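Local coordinates for protein HMTCP-1 (Homo sapiens, PDB 1A1X) that binds the kinases AKT1 and AKT2 through their PH domains and enhances their phosphorylation and activation, at residues L14-H17 and I21-D24; L68-Q71 and R77-D80; R28-V33 and G96-L101. All coordinates share one frame; numbering follows the deposited sequence.

All three contacts are partly buried parts of one closed antiparallel barrel. Interactions 1 and 2 are hairpins zipped by backbone hydrogen bonds, with buried side chains such as Y22, W70 and Y78 on one face and more exposed ones, among them W15, R23, Q71 and M79, on the other. They adjoin: strands 13-16 and 69-73 are neighbours, and L14 N lies 2.9 Å from W70 O. Interaction 3 differs in kind: strands 29-36 and 97-104, separated by strand 41-46, meet without backbone pairing, mainly through side chains, with W30 and L100 buried, and one bridging water. Strands 21-24 and 29-36 are neighbours, W30 NE1 sitting 2.9 Å from D24 OD2, and Y78 meets L100.

Interaction 1 of 3, residues L14-H17 and I21-D24; sequences LWVH and IYRD
The first beta hairpin of the TCL1-family barrel pairs L14-H17 with I21-D24 in antiparallel fashion. W15 and R23 form its hydrogen-bonded pair: W15 N reaches R23 O at 2.9 Å in an almost straight bond (173° at the hydrogen), and R23 N returns to W15 O at 2.8 Å along a more bent path. Nearer the turn, H17 N donates to I21 O at 2.8 Å, nearly along the C=O axis.

On the face that carries L14, V16 and Y22, the tyrosine ring does most of the work. V16 CB packs on Y22 CE2 at 3.7 Å, and V16 CG2 sits over one ring face, offset toward the rim. CG2 is anti to the backbone N, which leaves CG1 between that N and the carbonyl carbon (chi1 71°). L14 O comes to the edge of the same ring, while L14 CB touches Y22 CD2 from a side chain running at about a right angle to the tyrosine. The Y22 hydroxyl is hydrogen-bonded to P67 O, and D24 turns its carboxylate to R28 and W30.

W15 and R23 point to the other face. There the R23 chain bends at chi3 and brings its guanidinium beside H17. The imidazole ND1 lies over one guanidinium face, 3.5 Å from R23 NH2, with the two planes 60° apart; the angle is too poor for a hydrogen bond, while the other ring nitrogen, H17 NE2, is hydrogen-bonded to G53 O. Water 1 donates to W15 O at 3.0 Å and weakly accepts from R23 NE, so W15 O is gripped by both R23 N and a water. Backbone bonds hold the two strands together; Y22 packs against L14 and V16 on one face, while on the other R23 meets H17 and a water.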
ATOM      1  N   LEU A  14     -11.954  -7.062  14.454  1.00 13.14           N
ATOM      2  CA  LEU A  14     -10.684  -7.587  14.926  1.00 13.46           C
ATOM      3  C   LEU A  14     -10.597  -7.327  16.424  1.00 16.02           C
ATOM      4  O   LEU A  14     -10.687  -6.180  16.870  1.00 16.65           O
ATOM      5  CB  LEU A  14      -9.533  -6.899  14.198  1.00 15.55           C
ATOM      6  CG  LEU A  14      -9.444  -7.247  12.710  1.00 18.25           C
ATOM      7  CD1 LEU A  14      -8.664  -6.197  11.937  1.00 20.49           C
ATOM      8  CD2 LEU A  14      -8.816  -8.610  12.569  1.00 15.43           C
ATOM      9  N   TRP A  15     -10.498  -8.403  17.198  1.00 17.72           N
ATOM     10  CA  TRP A  15     -10.408  -8.301  18.646  1.00 14.75           C
ATOM     11  C   TRP A  15      -9.000  -8.695  19.058  1.00 12.21           C
ATOM     12  O   TRP A  15      -8.516  -9.753  18.674  1.00 13.12           O
ATOM     13  CB  TRP A  15     -11.403  -9.247  19.336  1.00 21.09           C
ATOM     14  CG  TRP A  15     -12.870  -8.912  19.204  1.00 31.43           C
ATOM     15  CD1 TRP A  15     -13.789  -9.564  18.436  1.00 38.00           C
ATOM     16  CD2 TRP A  15     -13.600  -7.922  19.942  1.00 38.37           C
ATOM     17  NE1 TRP A  15     -15.047  -9.054  18.658  1.00 40.79           N
ATOM     18  CE2 TRP A  15     -14.957  -8.045  19.578  1.00 40.40           C
ATOM     19  CE3 TRP A  15     -13.238  -6.947  20.882  1.00 45.21           C
ATOM     20  CZ2 TRP A  15     -15.959  -7.228  20.122  1.00 48.64           C
ATOM     21  CZ3 TRP A  15     -14.240  -6.130  21.428  1.00 48.47           C
ATOM     22  CH2 TRP A  15     -15.580  -6.280  21.045  1.00 50.70           C
ATOM     23  N   VAL A  16      -8.359  -7.851  19.861  1.00  9.84           N
ATOM     24  CA  VAL A  16      -7.009  -8.102  20.345  1.00  9.61           C
ATOM     25  C   VAL A  16      -6.965  -9.334  21.258  1.00 11.80           C
ATOM     26  O   VAL A  16      -7.948  -9.660  21.946  1.00 11.41           O
ATOM     27  CB  VAL A  16      -6.471  -6.856  21.116  1.00  9.84           C
ATOM     28  CG1 VAL A  16      -7.190  -6.689  22.442  1.00 11.99           C
ATOM     29  CG2 VAL A  16      -4.983  -6.947  21.316  1.00 13.17           C
ATOM     30  N   HIS A  17      -5.860 -10.067  21.192  1.00 11.23           N
ATOM     31  CA  HIS A  17      -5.673 -11.235  22.050  1.00 12.50           C
ATOM     32  C   HIS A  17      -4.471 -10.934  22.927  1.00 11.56           C
ATOM     33  O   HIS A  17      -4.529 -10.988  24.161  1.00 15.66           O
ATOM     34  CB  HIS A  17      -5.405 -12.492  21.237  1.00  8.81           C
ATOM     35  CG  HIS A  17      -5.356 -13.725  22.073  1.00 12.32           C
ATOM     36  ND1 HIS A  17      -6.491 -14.335  22.555  1.00 16.44           N
ATOM     37  CD2 HIS A  17      -4.312 -14.412  22.586  1.00 12.87           C
ATOM     38  CE1 HIS A  17      -6.149 -15.343  23.335  1.00 16.27           C
ATOM     39  NE2 HIS A  17      -4.831 -15.410  23.371  1.00 18.21           N
ATOM     40  N   ILE A  21      -1.571  -8.879  18.260  1.00 11.21           N
ATOM     41  CA  ILE A  21      -2.191 -10.049  17.645  1.00 11.81           C
ATOM     42  C   ILE A  21      -3.694  -9.991  17.863  1.00 13.84           C
ATOM     43  O   ILE A  21      -4.177  -9.937  18.997  1.00 12.70           O
ATOM     44  CB  ILE A  21      -1.607 -11.375  18.184  1.00 11.59           C
ATOM     45  CG1 ILE A  21      -0.096 -11.407  17.956  1.00 15.04           C
ATOM     46  CG2 ILE A  21      -2.239 -12.579  17.447  1.00 16.33           C
ATOM     47  CD1 ILE A  21       0.587 -12.653  18.496  1.00 22.83           C
ATOM     48  N   TYR A  22      -4.419  -9.957  16.751  1.00 10.11           N
ATOM     49  CA  TYR A  22      -5.861  -9.865  16.747  1.00 11.86           C
ATOM     50  C   TYR A  22      -6.499 -11.114  16.168  1.00 14.44           C
ATOM     51  O   TYR A  22      -5.833 -11.941  15.553  1.00 17.52           O
ATOM     52  CB  TYR A  22      -6.284  -8.656  15.900  1.00  8.92           C
ATOM     53  CG  TYR A  22      -5.870  -7.321  16.486  1.00  8.62           C
ATOM     54  CD1 TYR A  22      -4.544  -6.885  16.423  1.00 10.70           C
ATOM     55  CD2 TYR A  22      -6.797  -6.513  17.136  1.00  6.29           C
ATOM     56  CE1 TYR A  22      -4.159  -5.676  17.004  1.00 13.66           C
ATOM     57  CE2 TYR A  22      -6.426  -5.309  17.717  1.00  6.68           C
ATOM     58  CZ  TYR A  22      -5.110  -4.897  17.650  1.00  8.01           C
ATOM     59  OH  TYR A  22      -4.747  -3.712  18.237  1.00 14.82           O
ATOM     60  N   ARG A  23      -7.806 -11.233  16.359  1.00 16.60           N
ATOM     61  CA  ARG A  23      -8.584 -12.344  15.817  1.00 18.95           C
ATOM     62  C   ARG A  23      -9.868 -11.786  15.203  1.00 15.47           C
ATOM     63  O   ARG A  23     -10.490 -10.892  15.777  1.00 14.40           O
ATOM     64  CB  ARG A  23      -8.918 -13.365  16.904  1.00 21.56           C
ATOM     65  CG  ARG A  23      -7.755 -14.250  17.288  1.00 33.66           C
ATOM     66  CD  ARG A  23      -8.238 -15.474  18.030  1.00 36.15           C
ATOM     67  NE  ARG A  23      -8.901 -15.112  19.275  1.00 38.83           N
ATOM     68  CZ  ARG A  23      -8.985 -15.909  20.334  1.00 45.05           C
ATOM     69  NH1 ARG A  23      -8.445 -17.125  20.300  1.00 46.49           N
ATOM     70  NH2 ARG A  23      -9.596 -15.484  21.433  1.00 46.39           N
ATOM     71  N   ASP A  24     -10.244 -12.279  14.026  1.00 15.56           N
ATOM     72  CA  ASP A  24     -11.453 -11.799  13.361  1.00 15.72           C
ATOM     73  C   ASP A  24     -12.649 -12.690  13.673  1.00 14.47           C
ATOM     74  O   ASP A  24     -12.557 -13.591  14.504  1.00 14.11           O
ATOM     75  CB  ASP A  24     -11.241 -11.653  11.840  1.00 14.43           C
ATOM     76  CG  ASP A  24     -10.860 -12.963  11.153  1.00 15.26           C
ATOM     77  OD1 ASP A  24     -11.162 -14.044  11.676  1.00 11.84           O
ATOM     78  OD2 ASP A  24     -10.260 -12.914  10.066  1.00 18.06           O
TER
HETATM   79  O   HOH W   1      -9.457 -12.010  20.338  1.00 46.65           O

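Interaction 2 of 3, residues L68-Q71 and R77-D80; sequences LMWQ and RYMD
W70 and Y78 fill the tightly packed face of the hairpin of strands 69-73 and 77-80, which run antiparallel as neighbours in the barrel. W70 CD1 lies 3.5 Å from Y78 CB, and W70 CB rests near Y78 CD1. The two side chains cross at about a right angle, with the indole five-membered ring and the phenol ring planes 61° apart. Y78 is fixed at its far end by a hydrogen bond from OH to P11 O, and W70 also meets W86 edge-to-face.

The backbone is held at the Q71-M79 pair. Q71 N donates to M79 O and M79 N to Q71 O, both at 2.9 Å, the second being the straighter (168° against 147°). D80 CB packs near W70 CD1, while its carboxylate looks elsewhere: OD1 accepts from the backbone N of N82 and R84, and OD2 from W86 NE1.

The other face is looser. Q71, an exposed residue, extends its chain beyond CG away from the strand pair; its CB alone comes close, 3.7 Å from M79 O. M79 likewise leads its end away. M69 is the exception: its chain, bent at chi2 and chi3, curls back over the partner strand and sets its terminal methyl CE 3.5 Å from M79 O.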
ATOM      1  N   LEU A  68      -8.034  -2.006  21.299  1.00 13.52           N
ATOM      2  CA  LEU A  68      -8.515  -3.291  21.797  1.00 13.91           C
ATOM      3  C   LEU A  68      -9.356  -3.956  20.712  1.00 12.87           C
ATOM      4  O   LEU A  68      -9.428  -5.181  20.636  1.00 11.98           O
ATOM      5  CB  LEU A  68      -9.389  -3.103  23.042  1.00 12.66           C
ATOM      6  CG  LEU A  68      -8.794  -2.525  24.323  1.00 17.85           C
ATOM      7  CD1 LEU A  68      -9.890  -2.435  25.369  1.00 17.81           C
ATOM      8  CD2 LEU A  68      -7.662  -3.391  24.829  1.00 18.03           C
ATOM      9  N   MET A  69      -9.989  -3.144  19.874  1.00 11.64           N
ATOM     10  CA  MET A  69     -10.826  -3.681  18.814  1.00 16.65           C
ATOM     11  C   MET A  69     -11.076  -2.710  17.673  1.00 16.10           C
ATOM     12  O   MET A  69     -11.072  -1.493  17.859  1.00 15.01           O
ATOM     13  CB  MET A  69     -12.178  -4.099  19.379  1.00 20.53           C
ATOM     14  CG  MET A  69     -12.972  -2.936  19.940  1.00 29.19           C
ATOM     15  SD  MET A  69     -14.684  -2.947  19.402  1.00 46.93           S
ATOM     16  CE  MET A  69     -14.583  -1.914  17.971  1.00 38.88           C
ATOM     17  N   TRP A  70     -11.328  -3.281  16.499  1.00 13.15           N
ATOM     18  CA  TRP A  70     -11.641  -2.533  15.289  1.00 10.26           C
ATOM     19  C   TRP A  70     -12.934  -3.147  14.783  1.00 10.68           C
ATOM     20  O   TRP A  70     -13.068  -4.366  14.775  1.00 12.34           O
ATOM     21  CB  TRP A  70     -10.559  -2.728  14.224  1.00 12.59           C
ATOM     22  CG  TRP A  70      -9.422  -1.768  14.281  1.00 10.88           C
ATOM     23  CD1 TRP A  70      -9.485  -0.415  14.145  1.00  8.84           C
ATOM     24  CD2 TRP A  70      -8.030  -2.100  14.355  1.00  8.55           C
ATOM     25  NE1 TRP A  70      -8.216   0.115  14.112  1.00  7.96           N
ATOM     26  CE2 TRP A  70      -7.305  -0.897  14.237  1.00  9.30           C
ATOM     27  CE3 TRP A  70      -7.325  -3.304  14.501  1.00  6.59           C
ATOM     28  CZ2 TRP A  70      -5.903  -0.859  14.258  1.00  9.37           C
ATOM     29  CZ3 TRP A  70      -5.932  -3.269  14.524  1.00 10.38           C
ATOM     30  CH2 TRP A  70      -5.235  -2.048  14.401  1.00  9.72           C
ATOM     31  N   GLN A  71     -13.871  -2.309  14.360  1.00 11.12           N
ATOM     32  CA  GLN A  71     -15.153  -2.762  13.842  1.00 10.97           C
ATOM     33  C   GLN A  71     -15.343  -2.103  12.482  1.00 12.14           C
ATOM     34  O   GLN A  71     -15.217  -0.887  12.364  1.00 13.62           O
ATOM     35  CB  GLN A  71     -16.258  -2.325  14.800  1.00 19.11           C
ATOM     36  CG  GLN A  71     -17.656  -2.771  14.433  1.00 21.02           C
ATOM     37  CD  GLN A  71     -18.684  -2.306  15.460  1.00 27.76           C
ATOM     38  OE1 GLN A  71     -19.279  -1.234  15.325  1.00 29.53           O
ATOM     39  NE2 GLN A  71     -18.877  -3.103  16.505  1.00 28.11           N
ATOM     40  N   ARG A  77     -13.458   1.889   6.316  1.00 18.61           N
ATOM     41  CA  ARG A  77     -12.678   2.311   7.457  1.00 17.16           C
ATOM     42  C   ARG A  77     -13.159   1.552   8.676  1.00 15.52           C
ATOM     43  O   ARG A  77     -14.182   0.870   8.623  1.00 18.04           O
ATOM     44  CB  ARG A  77     -12.755   3.829   7.654  1.00 17.74           C
ATOM     45  CG  ARG A  77     -14.128   4.394   7.643  1.00 24.36           C
ATOM     46  CD  ARG A  77     -14.094   5.839   7.179  1.00 29.77           C
ATOM     47  NE  ARG A  77     -15.405   6.449   7.365  1.00 36.45           N
ATOM     48  CZ  ARG A  77     -15.623   7.756   7.442  1.00 41.91           C
ATOM     49  NH1 ARG A  77     -14.611   8.613   7.336  1.00 41.81           N
ATOM     50  NH2 ARG A  77     -16.847   8.199   7.699  1.00 42.87           N
ATOM     51  N   TYR A  78     -12.361   1.588   9.737  1.00 14.26           N
ATOM     52  CA  TYR A  78     -12.691   0.895  10.974  1.00 12.21           C
ATOM     53  C   TYR A  78     -12.843   1.867  12.120  1.00 12.38           C
ATOM     54  O   TYR A  78     -12.139   2.874  12.189  1.00 13.31           O
ATOM     55  CB  TYR A  78     -11.585  -0.087  11.348  1.00 11.37           C
ATOM     56  CG  TYR A  78     -11.557  -1.360  10.543  1.00 13.61           C
ATOM     57  CD1 TYR A  78     -12.277  -2.480  10.953  1.00 11.56           C
ATOM     58  CD2 TYR A  78     -10.792  -1.453   9.384  1.00 10.08           C
ATOM     59  CE1 TYR A  78     -12.237  -3.665  10.228  1.00 13.82           C
ATOM     60  CE2 TYR A  78     -10.744  -2.628   8.656  1.00 13.45           C
ATOM     61  CZ  TYR A  78     -11.467  -3.730   9.078  1.00 16.37           C
ATOM     62  OH  TYR A  78     -11.431  -4.891   8.340  1.00 15.20           O
ATOM     63  N   MET A  79     -13.789   1.577  13.005  1.00 12.71           N
ATOM     64  CA  MET A  79     -13.969   2.393  14.189  1.00 13.56           C
ATOM     65  C   MET A  79     -13.448   1.532  15.335  1.00 12.04           C
ATOM     66  O   MET A  79     -13.823   0.367  15.446  1.00 14.41           O
ATOM     67  CB  MET A  79     -15.439   2.747  14.430  1.00 11.12           C
ATOM     68  CG  MET A  79     -15.619   3.603  15.687  1.00 14.73           C
ATOM     69  SD  MET A  79     -17.292   4.114  16.043  1.00 19.00           S
ATOM     70  CE  MET A  79     -17.359   5.648  15.176  1.00 15.38           C
ATOM     71  N   ASP A  80     -12.543   2.078  16.143  1.00 10.24           N
ATOM     72  CA  ASP A  80     -11.991   1.338  17.266  1.00 10.68           C
ATOM     73  C   ASP A  80     -12.824   1.514  18.537  1.00 13.19           C
ATOM     74  O   ASP A  80     -13.891   2.140  18.510  1.00 16.65           O
ATOM     75  CB  ASP A  80     -10.515   1.695  17.507  1.00 11.02           C
ATOM     76  CG  ASP A  80     -10.283   3.167  17.886  1.00 13.93           C
ATOM     77  OD1 ASP A  80     -11.193   3.840  18.414  1.00 13.00           O
ATOM     78  OD2 ASP A  80      -9.146   3.651  17.673  1.00 15.93           O
TER

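Interaction 3 of 3, residues R28-V33 and G96-L101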
ATOM      1  N   ARG A  28      -9.490 -16.365  12.916  1.00 17.12           N
ATOM      2  CA  ARG A  28      -8.194 -16.304  12.261  1.00 15.88           C
ATOM      3  C   ARG A  28      -7.370 -15.196  12.908  1.00 14.06           C
ATOM      4  O   ARG A  28      -7.903 -14.160  13.310  1.00 11.98           O
ATOM      5  CB  ARG A  28      -8.364 -16.013  10.774  1.00 15.62           C
ATOM      6  CG  ARG A  28      -9.061 -17.113  10.016  1.00 15.16           C
ATOM      7  CD  ARG A  28      -9.185 -16.743   8.574  1.00 18.63           C
ATOM      8  NE  ARG A  28      -9.817 -15.439   8.437  1.00 21.42           N
ATOM      9  CZ  ARG A  28      -9.986 -14.808   7.283  1.00 26.57           C
ATOM     10  NH1 ARG A  28      -9.566 -15.364   6.151  1.00 29.04           N
ATOM     11  NH2 ARG A  28     -10.571 -13.616   7.261  1.00 28.28           N
ATOM     12  N   THR A  29      -6.070 -15.424  13.031  1.00 12.54           N
ATOM     13  CA  THR A  29      -5.202 -14.429  13.637  1.00 14.08           C
ATOM     14  C   THR A  29      -4.607 -13.450  12.622  1.00 13.70           C
ATOM     15  O   THR A  29      -4.348 -13.798  11.467  1.00 11.99           O
ATOM     16  CB  THR A  29      -4.075 -15.081  14.459  1.00 13.34           C
ATOM     17  OG1 THR A  29      -3.373 -16.019  13.645  1.00 12.89           O
ATOM     18  CG2 THR A  29      -4.642 -15.793  15.667  1.00 17.38           C
ATOM     19  N   TRP A  30      -4.450 -12.208  13.064  1.00 12.04           N
ATOM     20  CA  TRP A  30      -3.885 -11.135  12.261  1.00  8.73           C
ATOM     21  C   TRP A  30      -2.797 -10.502  13.104  1.00 10.06           C
ATOM     22  O   TRP A  30      -2.985 -10.315  14.304  1.00 12.46           O
ATOM     23  CB  TRP A  30      -4.944 -10.088  11.968  1.00  9.80           C
ATOM     24  CG  TRP A  30      -5.977 -10.517  10.996  1.00 11.47           C
ATOM     25  CD1 TRP A  30      -7.017 -11.372  11.226  1.00 13.90           C
ATOM     26  CD2 TRP A  30      -6.102 -10.085   9.637  1.00 10.96           C
ATOM     27  NE1 TRP A  30      -7.784 -11.496  10.095  1.00 13.05           N
ATOM     28  CE2 TRP A  30      -7.246 -10.716   9.103  1.00 12.91           C
ATOM     29  CE3 TRP A  30      -5.360  -9.223   8.817  1.00  8.88           C
ATOM     30  CZ2 TRP A  30      -7.671 -10.511   7.784  1.00 12.83           C
ATOM     31  CZ3 TRP A  30      -5.786  -9.017   7.504  1.00  8.59           C
ATOM     32  CH2 TRP A  30      -6.930  -9.659   7.004  1.00 10.12           C
ATOM     33  N   VAL A  31      -1.642 -10.233  12.504  1.00 10.56           N
ATOM     34  CA  VAL A  31      -0.533  -9.607  13.221  1.00  9.81           C
ATOM     35  C   VAL A  31      -0.483  -8.138  12.807  1.00 13.48           C
ATOM     36  O   VAL A  31      -0.437  -7.821  11.609  1.00 14.18           O
ATOM     37  CB  VAL A  31       0.824 -10.288  12.888  1.00 11.63           C
ATOM     38  CG1 VAL A  31       1.971  -9.540  13.549  1.00 13.21           C
ATOM     39  CG2 VAL A  31       0.818 -11.746  13.351  1.00 13.94           C
ATOM     40  N   ALA A  32      -0.520  -7.245  13.792  1.00 12.15           N
ATOM     41  CA  ALA A  32      -0.490  -5.815  13.514  1.00 11.67           C
ATOM     42  C   ALA A  32       0.808  -5.148  13.948  1.00 13.21           C
ATOM     43  O   ALA A  32       1.283  -5.360  15.062  1.00 12.93           O
ATOM     44  CB  ALA A  32      -1.685  -5.123  14.163  1.00  9.35           C
ATOM     45  N   VAL A  33       1.387  -4.362  13.044  1.00 10.78           N
ATOM     46  CA  VAL A  33       2.609  -3.639  13.337  1.00 11.43           C
ATOM     47  C   VAL A  33       2.372  -2.148  13.126  1.00 13.65           C
ATOM     48  O   VAL A  33       1.568  -1.748  12.284  1.00 14.89           O
ATOM     49  CB  VAL A  33       3.818  -4.101  12.462  1.00 11.64           C
ATOM     50  CG1 VAL A  33       4.140  -5.559  12.720  1.00 15.29           C
ATOM     51  CG2 VAL A  33       3.560  -3.852  10.984  1.00 15.10           C
ATOM     52  N   GLY A  96       1.428 -13.554  -1.063  1.00 26.49           N
ATOM     53  CA  GLY A  96       0.519 -14.608  -0.638  1.00 24.62           C
ATOM     54  C   GLY A  96      -0.221 -14.392   0.668  1.00 24.27           C
ATOM     55  O   GLY A  96      -1.043 -15.228   1.054  1.00 26.98           O
ATOM     56  N   VAL A  97       0.046 -13.272   1.335  1.00 20.29           N
ATOM     57  CA  VAL A  97      -0.593 -12.944   2.608  1.00 18.13           C
ATOM     58  C   VAL A  97      -1.520 -11.746   2.465  1.00 16.61           C
ATOM     59  O   VAL A  97      -1.150 -10.733   1.864  1.00 18.26           O
ATOM     60  CB  VAL A  97       0.469 -12.623   3.683  1.00 21.27           C
ATOM     61  CG1 VAL A  97      -0.182 -12.212   4.991  1.00 21.18           C
ATOM     62  CG2 VAL A  97       1.353 -13.825   3.905  1.00 24.93           C
ATOM     63  N   GLN A  98      -2.722 -11.864   3.022  1.00 11.13           N
ATOM     64  CA  GLN A  98      -3.703 -10.782   2.982  1.00  9.24           C
ATOM     65  C   GLN A  98      -3.213  -9.653   3.897  1.00 11.25           C
ATOM     66  O   GLN A  98      -2.818  -9.894   5.048  1.00  9.57           O
ATOM     67  CB  GLN A  98      -5.072 -11.283   3.437  1.00 11.50           C
ATOM     68  CG  GLN A  98      -6.203 -10.320   3.162  1.00 20.05           C
ATOM     69  CD  GLN A  98      -7.557 -10.896   3.521  1.00 21.93           C
ATOM     70  OE1 GLN A  98      -8.540 -10.165   3.657  1.00 24.81           O
ATOM     71  NE2 GLN A  98      -7.618 -12.217   3.676  1.00 24.35           N
ATOM     72  N   GLU A  99      -3.251  -8.427   3.387  1.00 12.43           N
ATOM     73  CA  GLU A  99      -2.766  -7.286   4.147  1.00 11.35           C
ATOM     74  C   GLU A  99      -3.675  -6.060   4.152  1.00 10.20           C
ATOM     75  O   GLU A  99      -4.192  -5.650   3.116  1.00  9.87           O
ATOM     76  CB  GLU A  99      -1.378  -6.886   3.631  1.00  9.36           C
ATOM     77  CG  GLU A  99      -0.856  -5.594   4.227  1.00 14.16           C
ATOM     78  CD  GLU A  99       0.479  -5.187   3.660  1.00 13.26           C
ATOM     79  OE1 GLU A  99       1.494  -5.823   3.998  1.00 18.35           O
ATOM     80  OE2 GLU A  99       0.523  -4.217   2.892  1.00 13.98           O
ATOM     81  N   LEU A 100      -3.861  -5.483   5.337  1.00 10.42           N
ATOM     82  CA  LEU A 100      -4.655  -4.268   5.490  1.00  8.12           C
ATOM     83  C   LEU A 100      -3.685  -3.182   5.880  1.00  7.89           C
ATOM     84  O   LEU A 100      -2.761  -3.435   6.653  1.00  8.59           O
ATOM     85  CB  LEU A 100      -5.682  -4.405   6.614  1.00 10.38           C
ATOM     86  CG  LEU A 100      -6.965  -5.205   6.399  1.00  8.57           C
ATOM     87  CD1 LEU A 100      -7.676  -5.370   7.732  1.00 12.70           C
ATOM     88  CD2 LEU A 100      -7.856  -4.501   5.396  1.00 11.56           C
ATOM     89  N   LEU A 101      -3.830  -2.009   5.269  1.00  8.76           N
ATOM     90  CA  LEU A 101      -3.001  -0.865   5.620  1.00 10.93           C
ATOM     91  C   LEU A 101      -3.980   0.181   6.141  1.00 12.06           C
ATOM     92  O   LEU A 101      -4.765   0.755   5.374  1.00 13.11           O
ATOM     93  CB  LEU A 101      -2.204  -0.319   4.428  1.00  9.65           C
ATOM     94  CG  LEU A 101      -1.275   0.823   4.875  1.00 11.27           C
ATOM     95  CD1 LEU A 101      -0.222   0.282   5.832  1.00 11.25           C
ATOM     96  CD2 LEU A 101      -0.631   1.513   3.675  1.00 12.23           C
TER
HETATM   97  O   HOH W   2     -10.528 -13.787   3.524  1.00 42.89           O
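W30 reaches across the inside of the barrel to Q98 and L100, bridging strands 29-36 and 97-104. Strand 41-46 lies between the two in the sheet, so there is no backbone pairing here: the nearest CA atoms, those of W30 and E99, stay 9.1 Å apart, and the contact is made mainly through side chains and one bridging water.

The apolar part is the six-membered ring of the indole against L100. W30 CZ3 is 4.1 Å from L100 CD1 and equally near L100 CG, with the two side chains crossing at about a right angle. The indole gets there because its CG stands anti to the carbonyl carbon (chi1 -72°), swinging the ring toward the facing strand. V45 of the intervening strand also touches W30.

The contact with the amide is a polar group brought against a ring edge. Q98, with CG anti to the backbone N and an extended chain, lays its OE1 in the indole plane at the edge, 3.7 Å from W30 CH2; the ring and amide planes stand 75° apart. OE1 has a firmer partner in H91 NE2, which donates to it, a bond that would favour this orientation of the amide. At the opposite end of the indole, W30 NE1 donates to D24 OD2, so the ring is held by a hydrogen bond at one end and by packing at the other.

The third kind of contact passes through solvent. R28 is salt-bridged by NH2 to the same D24 carboxylate oxygen, which gathers two donors. R28 NH1 lies 4.5 Å from Q98 NE2, and water 2 links the two: in the guanidinium plane at its edge, it accepts from R28 NH1 at 3.2 Å and, weakly, from Q98 NE2 at 3.3 Å.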